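Local atomic coordinates of uncharacterized protein (Neisseria meningitidis serogroup B, PDB entry 3OI8), a protein that probably takes part in magnesium and cobalt transport and carries a pair of adenosine-binding CBS domains. Residues 6-14 / 26-34. Residues are numbered along the deposited sequence; the frame is centred on the assembly and turned at random.
Sequences EDVLNLLRQ and LLRLEKVLD
Leu12 reaches from helix 5-17 between Leu26, Leu29 and Leu33 of the antiparallel helix 23-35. Each part of it has its own partner: CB lies 4.1 Å from CD1 of Leu26, and of the two branches CD2 packs crosswise on CD1 of Leu29 and CD1 meets CD1 of Leu33 tip to tip at 4.0 Å. With CG anti to the carbonyl carbon (chi1 -63°), the Leu12 fork faces the partner helix; the axes of the segments 6-14 and 26-34 approach to 10.4 Å. Leu33 points back across the gap, and the same CD1 also touches CG1 of Val8, at 3.5 Å. Along one flank of this apolar strip Glu30 crosses Leu9 at about a right angle, laying its CG 3.5 Å from Leu9 CD2. Beyond CG the Glu30 chain is extended and carries the carboxylate to Arg13, which grips it side-on: NE bonds OE2 at 3.1 Å and NH2 bonds OE1 at 2.9 Å. Both oxygens lie near the guanidinium plane, but the two flat groups are turned 58° apart, so the nitrogens approach from above the carboxylate plane. Phe21, in the connecting loop, packs on Leu12, Leu26 and Leu29, while Ala15 of the second subunit packs on Val8, and Leu29 of the second subunit on Val32. The hairpin, part of the N-terminal region of NMB0537, thus joins leucine packing to a two-pronged salt bridge at its edge, where Leu9 CD2 touches both the Glu30 chain and, 3.8 Å above the plane and toward the rim, one face of the Arg13 guanidinium, putting an apolar contact beside the charged pair.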
loop_
_atom_site.group_PDB
_atom_site.type_symbol
_atom_site.label_atom_id
_atom_site.label_comp_id
_atom_site.label_asym_id
_atom_site.label_seq_id
_atom_site.Cartn_x
_atom_site.Cartn_y
_atom_site.Cartn_z
ATOM N N GLU A 6 22.766 10.793 14.974
ATOM C CA GLU A 6 22.640 11.071 16.395
ATOM C C GLU A 6 22.427 12.555 16.664
ATOM O O GLU A 6 21.630 12.922 17.528
ATOM C CB GLU A 6 23.880 10.593 17.146
ATOM C CG GLU A 6 23.607 9.473 18.124
ATOM C CD GLU A 6 24.807 9.168 19.000
ATOM O OE1 GLU A 6 25.412 10.122 19.544
ATOM O OE2 GLU A 6 25.142 7.971 19.150
ATOM N N ASP A 7 23.139 13.411 15.936
ATOM C CA ASP A 7 23.004 14.851 16.150
ATOM C C ASP A 7 21.614 15.305 15.714
ATOM O O ASP A 7 20.997 16.151 16.359
ATOM C CB ASP A 7 24.107 15.631 15.419
ATOM C CG ASP A 7 25.508 15.200 15.849
ATOM O OD1 ASP A 7 25.829 15.317 17.053
ATOM O OD2 ASP A 7 26.281 14.724 14.982
ATOM N N VAL A 8 21.115 14.714 14.633
ATOM C CA VAL A 8 19.779 15.037 14.132
ATOM C C VAL A 8 18.719 14.582 15.140
ATOM O O VAL A 8 17.797 15.330 15.465
ATOM C CB VAL A 8 19.514 14.344 12.758
ATOM C CG1 VAL A 8 18.073 14.542 12.335
ATOM C CG2 VAL A 8 20.464 14.883 11.694
ATOM N N LEU A 9 18.871 13.356 15.641
ATOM C CA LEU A 9 18.009 12.838 16.702
ATOM C C LEU A 9 17.964 13.765 17.919
ATOM O O LEU A 9 16.882 14.099 18.404
ATOM C CB LEU A 9 18.449 11.432 17.125
ATOM C CG LEU A 9 17.784 10.263 16.403
ATOM C CD1 LEU A 9 18.377 8.927 16.843
ATOM C CD2 LEU A 9 16.280 10.287 16.649
ATOM N N ASN A 10 19.129 14.175 18.419
ATOM C CA ASN A 10 19.179 15.138 19.528
ATOM C C ASN A 10 18.417 16.406 19.184
ATOM O O ASN A 10 17.623 16.920 19.981
ATOM C CB ASN A 10 20.631 15.511 19.888
ATOM C CG ASN A 10 21.381 14.375 20.533
ATOM O OD1 ASN A 10 20.799 13.342 20.873
ATOM N ND2 ASN A 10 22.691 14.552 20.703
ATOM N N LEU A 11 18.688 16.919 17.992
ATOM C CA LEU A 11 18.031 18.117 17.485
ATOM C C LEU A 11 16.505 17.959 17.536
ATOM O O LEU A 11 15.790 18.829 18.021
ATOM C CB LEU A 11 18.472 18.335 16.041
ATOM C CG LEU A 11 17.901 19.522 15.279
ATOM C CD1 LEU A 11 18.854 20.685 15.435
ATOM C CD2 LEU A 11 17.709 19.166 13.806
ATOM N N LEU A 12 16.014 16.827 17.046
ATOM C CA LEU A 12 14.578 16.588 17.006
ATOM C C LEU A 12 13.976 16.305 18.385
ATOM O O LEU A 12 12.886 16.793 18.699
ATOM C CB LEU A 12 14.258 15.452 16.047
ATOM C CG LEU A 12 14.633 15.751 14.591
ATOM C CD1 LEU A 12 14.575 14.483 13.765
ATOM C CD2 LEU A 12 13.766 16.853 13.990
ATOM N N ARG A 13 14.672 15.500 19.188
ATOM C CA ARG A 13 14.222 15.220 20.546
ATOM C C ARG A 13 14.151 16.519 21.329
ATOM O O ARG A 13 13.277 16.697 22.192
ATOM C CB ARG A 13 15.150 14.223 21.237
ATOM C CG ARG A 13 14.599 12.819 21.220
ATOM C CD ARG A 13 15.684 11.775 21.267
ATOM N NE ARG A 13 15.224 10.551 20.617
ATOM C CZ ARG A 13 15.894 9.403 20.612
ATOM N NH1 ARG A 13 17.062 9.314 21.235
ATOM N NH2 ARG A 13 15.389 8.343 19.988
ATOM N N GLN A 14 15.059 17.434 21.002
ATOM C CA GLN A 14 15.071 18.756 21.618
ATOM C C GLN A 14 13.806 19.535 21.269
ATOM O O GLN A 14 13.150 20.095 22.150
ATOM C CB GLN A 14 16.304 19.546 21.172
ATOM C CG GLN A 14 16.467 20.884 21.880
ATOM C CD GLN A 14 16.929 21.993 20.951
ATOM O OE1 GLN A 14 16.149 22.510 20.146
ATOM N NE2 GLN A 14 18.200 22.371 21.063
ATOM N N LEU A 26 7.251 13.157 16.596
ATOM C CA LEU A 26 8.631 12.799 16.872
ATOM C C LEU A 26 8.901 11.369 16.476
ATOM O O LEU A 26 9.960 11.063 15.917
ATOM C CB LEU A 26 8.965 12.989 18.353
ATOM C CG LEU A 26 10.366 12.496 18.748
ATOM C CD1 LEU A 26 11.430 13.306 18.018
ATOM C CD2 LEU A 26 10.570 12.564 20.260
ATOM N N LEU A 27 7.952 10.485 16.770
ATOM C CA LEU A 27 8.140 9.076 16.455
ATOM C C LEU A 27 8.124 8.900 14.951
ATOM O O LEU A 27 8.827 8.053 14.412
ATOM C CB LEU A 27 7.064 8.211 17.115
ATOM C CG LEU A 27 7.255 7.966 18.613
ATOM C CD1 LEU A 27 6.148 7.082 19.166
ATOM C CD2 LEU A 27 8.624 7.346 18.868
ATOM N N ARG A 28 7.331 9.717 14.269
ATOM C CA ARG A 28 7.234 9.594 12.822
ATOM C C ARG A 28 8.547 10.048 12.178
ATOM O O ARG A 28 9.047 9.406 11.253
ATOM C CB ARG A 28 6.048 10.401 12.304
ATOM C CG ARG A 28 5.548 9.976 10.941
ATOM C CD ARG A 28 4.314 10.784 10.521
ATOM N NE ARG A 28 4.183 10.795 9.067
ATOM C CZ ARG A 28 3.286 11.500 8.389
ATOM N NH1 ARG A 28 3.278 11.433 7.066
ATOM N NH2 ARG A 28 2.403 12.272 9.021
ATOM N N LEU A 29 9.110 11.146 12.683
ATOM C CA LEU A 29 10.384 11.660 12.176
ATOM C C LEU A 29 11.529 10.687 12.405
ATOM O O LEU A 29 12.355 10.487 11.511
ATOM C CB LEU A 29 10.728 13.034 12.785
ATOM C CG LEU A 29 9.837 14.209 12.379
ATOM C CD1 LEU A 29 10.226 15.473 13.149
ATOM C CD2 LEU A 29 9.917 14.467 10.893
ATOM N N GLU A 30 11.600 10.094 13.599
ATOM C CA GLU A 30 12.659 9.119 13.890
ATOM C C GLU A 30 12.524 7.881 13.006
ATOM O O GLU A 30 13.521 7.276 12.598
ATOM C CB GLU A 30 12.623 8.685 15.356
ATOM C CG GLU A 30 12.876 9.802 16.353
ATOM C CD GLU A 30 13.012 9.289 17.774
ATOM O OE1 GLU A 30 13.334 8.093 17.947
ATOM O OE2 GLU A 30 12.803 10.079 18.718
ATOM N N LYS A 31 11.284 7.486 12.735
ATOM C CA LYS A 31 11.048 6.331 11.868
ATOM C C LYS A 31 11.584 6.607 10.459
ATOM O O LYS A 31 12.232 5.759 9.855
ATOM C CB LYS A 31 9.559 5.976 11.826
ATOM C CG LYS A 31 9.273 4.604 11.244
ATOM C CD LYS A 31 7.777 4.302 11.204
ATOM C CE LYS A 31 7.501 2.894 10.673
ATOM N NZ LYS A 31 8.118 2.657 9.333
ATOM N N VAL A 32 11.330 7.814 9.953
ATOM C CA VAL A 32 11.834 8.209 8.640
ATOM C C VAL A 32 13.350 8.174 8.620
ATOM O O VAL A 32 13.968 7.712 7.662
ATOM C CB VAL A 32 11.367 9.617 8.254
ATOM C CG1 VAL A 32 12.231 10.160 7.117
ATOM C CG2 VAL A 32 9.895 9.588 7.864
ATOM N N LEU A 33 13.945 8.652 9.701
ATOM C CA LEU A 33 15.388 8.652 9.840
ATOM C C LEU A 33 15.972 7.251 9.797
ATOM O O LEU A 33 16.995 7.023 9.152
ATOM C CB LEU A 33 15.778 9.308 11.155
ATOM C CG LEU A 33 16.300 10.727 10.981
ATOM C CD1 LEU A 33 16.609 11.323 12.343
ATOM C CD2 LEU A 33 17.530 10.699 10.108
ATOM N N ASP A 34 15.327 6.326 10.507
ATOM C CA ASP A 34 15.771 4.935 10.560
ATOM C C ASP A 34 15.588 4.267 9.203
ATOM O O ASP A 34 16.416 3.470 8.760
ATOM C CB ASP A 34 14.989 4.171 11.627
ATOM C CG ASP A 34 15.443 4.506 13.037
ATOM O OD1 ASP A 34 16.662 4.698 13.244
ATOM O OD2 ASP A 34 14.581 4.567 13.943
#